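Local coordinates for protein amine oxidase (Emericella nidulans, PDB 3PGB) that probably oxidises primary amines, using a bound copper ion and a topaquinone cofactor formed from one of its own tyrosines, at residues Val648-Asp653 and Asn679-Asn684. Residues are numbered along the deposited sequence; the frame is centred on the assembly and turned at random.
With CA (calcium ion), chain E; NAG (2-acetamido-2-deoxy-beta-D-glucopyranose), chain C.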
loop_
_atom_site.group_PDB
_atom_site.type_symbol
_atom_site.label_atom_id
_atom_site.label_comp_id
_atom_site.label_asym_id
_atom_site.label_seq_id
_atom_site.Cartn_x
_atom_site.Cartn_y
_atom_site.Cartn_z
ATOM N N VAL A 648 -20.623 7.263 7.829
ATOM C CA VAL A 648 -21.375 6.251 8.549
ATOM C C VAL A 648 -22.828 6.687 8.697
ATOM O O VAL A 648 -23.107 7.817 9.104
ATOM C CB VAL A 648 -20.761 5.971 9.932
ATOM C CG1 VAL A 648 -21.432 4.781 10.565
ATOM C CG2 VAL A 648 -19.258 5.728 9.801
ATOM N N THR A 649 -23.739 5.788 8.336
ATOM C CA THR A 649 -25.174 6.021 8.455
ATOM C C THR A 649 -25.824 4.815 9.094
ATOM O O THR A 649 -25.267 3.710 9.081
ATOM C CB THR A 649 -25.851 6.218 7.087
ATOM O OG1 THR A 649 -25.762 5.003 6.331
ATOM C CG2 THR A 649 -25.206 7.357 6.312
ATOM N N ARG A 650 -27.017 5.025 9.635
ATOM C CA ARG A 650 -27.779 3.930 10.208
ATOM C C ARG A 650 -28.378 3.113 9.080
ATOM O O ARG A 650 -28.844 3.673 8.082
ATOM C CB ARG A 650 -28.878 4.439 11.130
ATOM C CG ARG A 650 -29.607 3.314 11.808
ATOM C CD ARG A 650 -30.477 3.797 12.920
ATOM N NE ARG A 650 -31.009 2.678 13.681
ATOM C CZ ARG A 650 -31.907 2.793 14.656
ATOM N NH1 ARG A 650 -32.385 3.993 15.001
ATOM N NH2 ARG A 650 -32.326 1.700 15.298
ATOM N N GLN A 651 -28.360 1.792 9.243
ATOM C CA GLN A 651 -28.856 0.885 8.214
ATOM C C GLN A 651 -30.374 1.012 8.063
ATOM O O GLN A 651 -31.110 1.099 9.048
ATOM C CB GLN A 651 -28.481 -0.569 8.544
ATOM C CG GLN A 651 -28.588 -1.555 7.363
ATOM C CD GLN A 651 -30.011 -2.029 7.068
ATOM O OE1 GLN A 651 -30.887 -2.006 7.935
ATOM N NE2 GLN A 651 -30.239 -2.463 5.832
ATOM N N HIS A 652 -30.820 1.034 6.814
ATOM C CA HIS A 652 -32.226 0.937 6.486
ATOM C C HIS A 652 -32.349 0.101 5.236
ATOM O O HIS A 652 -31.472 0.126 4.376
ATOM C CB HIS A 652 -32.823 2.319 6.239
ATOM C CG HIS A 652 -32.829 3.194 7.450
ATOM N ND1 HIS A 652 -33.481 2.845 8.615
ATOM C CD2 HIS A 652 -32.261 4.398 7.681
ATOM C CE1 HIS A 652 -33.312 3.801 9.509
ATOM N NE2 HIS A 652 -32.574 4.755 8.969
ATOM N N ASP A 653 -33.445 -0.640 5.126
ATOM C CA ASP A 653 -33.698 -1.412 3.920
ATOM C C ASP A 653 -34.097 -0.500 2.766
ATOM O O ASP A 653 -33.933 -0.872 1.611
ATOM C CB ASP A 653 -34.736 -2.503 4.187
ATOM C CG ASP A 653 -34.206 -3.575 5.121
ATOM O OD1 ASP A 653 -32.988 -3.847 5.072
ATOM O OD2 ASP A 653 -34.988 -4.145 5.906
ATOM N N ASN A 679 -29.792 12.406 8.692
ATOM C CA ASN A 679 -30.905 13.059 9.376
ATOM C C ASN A 679 -30.832 12.791 10.878
ATOM O O ASN A 679 -31.823 12.418 11.509
ATOM C CB ASN A 679 -32.250 12.579 8.798
ATOM C CG ASN A 679 -32.447 11.076 8.928
ATOM O OD1 ASN A 679 -31.476 10.320 9.004
ATOM N ND2 ASN A 679 -33.702 10.638 8.952
ATOM N N GLY A 680 -29.634 12.961 11.434
ATOM C CA GLY A 680 -29.428 12.975 12.887
ATOM C C GLY A 680 -29.750 11.713 13.672
ATOM O O GLY A 680 -29.927 11.781 14.886
ATOM N N GLU A 681 -29.814 10.568 12.997
ATOM C CA GLU A 681 -30.094 9.302 13.668
ATOM C C GLU A 681 -28.916 8.848 14.520
ATOM O O GLU A 681 -27.756 9.131 14.200
ATOM C CB GLU A 681 -30.430 8.207 12.656
ATOM C CG GLU A 681 -31.720 8.422 11.899
ATOM C CD GLU A 681 -32.085 7.232 11.042
ATOM O OE1 GLU A 681 -31.513 7.094 9.937
ATOM O OE2 GLU A 681 -32.951 6.438 11.467
ATOM N N SER A 682 -29.219 8.129 15.596
ATOM C CA SER A 682 -28.202 7.675 16.533
ATOM C C SER A 682 -27.402 6.520 15.947
ATOM O O SER A 682 -27.956 5.609 15.324
ATOM C CB SER A 682 -28.839 7.242 17.855
ATOM O OG SER A 682 -27.866 6.746 18.760
ATOM N N LEU A 683 -26.090 6.572 16.150
ATOM C CA LEU A 683 -25.192 5.501 15.740
ATOM C C LEU A 683 -24.538 4.875 16.974
ATOM O O LEU A 683 -23.497 4.226 16.869
ATOM C CB LEU A 683 -24.131 6.036 14.765
ATOM C CG LEU A 683 -24.648 6.699 13.480
ATOM C CD1 LEU A 683 -23.505 7.350 12.723
ATOM C CD2 LEU A 683 -25.386 5.703 12.586
ATOM N N ASN A 684 -25.159 5.064 18.140
ATOM C CA ASN A 684 -24.703 4.414 19.369
ATOM C C ASN A 684 -25.377 3.056 19.555
ATOM O O ASN A 684 -26.542 2.983 19.922
ATOM C CB ASN A 684 -24.974 5.291 20.587
ATOM C CG ASN A 684 -24.343 4.738 21.850
ATOM O OD1 ASN A 684 -23.141 4.479 21.889
ATOM N ND2 ASN A 684 -25.147 4.556 22.887
HETATM CA CA CA E . -30.224 8.406 8.473
HETATM C C1 NAG C . -24.625 4.033 24.123
HETATM C C2 NAG C . -25.509 4.502 25.264
HETATM C C3 NAG C . -24.886 4.009 26.563
HETATM C C4 NAG C . -24.773 2.487 26.563
HETATM C C5 NAG C . -24.190 1.950 25.252
HETATM C C6 NAG C . -24.624 0.507 25.061
HETATM C C7 NAG C . -26.746 6.633 25.379
HETATM C C8 NAG C . -26.640 8.133 25.357
HETATM N N2 NAG C . -25.599 5.956 25.257
HETATM O O3 NAG C . -25.677 4.429 27.649
HETATM O O4 NAG C . -23.923 2.081 27.624
HETATM O O5 NAG C . -24.602 2.625 24.083
HETATM O O6 NAG C . -23.586 -0.309 25.531
HETATM O O7 NAG C . -27.849 6.099 25.511
HETATM O O HOH W 1 -29.583 6.329 7.378
HETATM O O HOH W 2 -31.990 8.134 6.919
#
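The carboxylate of E681 joins H652 to a calcium ion. CB of E681 points toward strand 646-650, and CG, set anti to the carbonyl carbon (chi1 -66°), lies 3.7 Å from the calcium. The chain stays extended to CD, which lies at the edge of the H652 ring. OE1 binds the calcium at 2.4 Å, and its syn lone pair accepts a nearly straight hydrogen bond (167°) from H652 NE2, 2.7 Å away. Ring and carboxylate are almost coplanar, 10° apart; the bond and the metal together probably limit the carboxylate's rotation. OE2 also lies near H652 NE2 (3.0 Å). The extended side chain of R650 crosses that of E681 at about a right angle, with CD 3.9 Å from OE2; NH1 remains 4.3 Å from OE2, too far for a salt bridge, though its charge may still steady the carboxylate. Farther along the loop, L683 lays CD2 against the strand backbone, 3.4 Å from R650 N, and brings CD1 to V648 CG1 at 3.9 Å. The N679 side chain, two waters, E584 and the carbonyl of F677 complete the metal shell, and one water also donates to R650 O. This is the second calcium site of the copper amine oxidase enzyme domain, where a loop is held against the end of strand 646-650 and the residues just after it through metal, water and a His-carboxylate hydrogen bond.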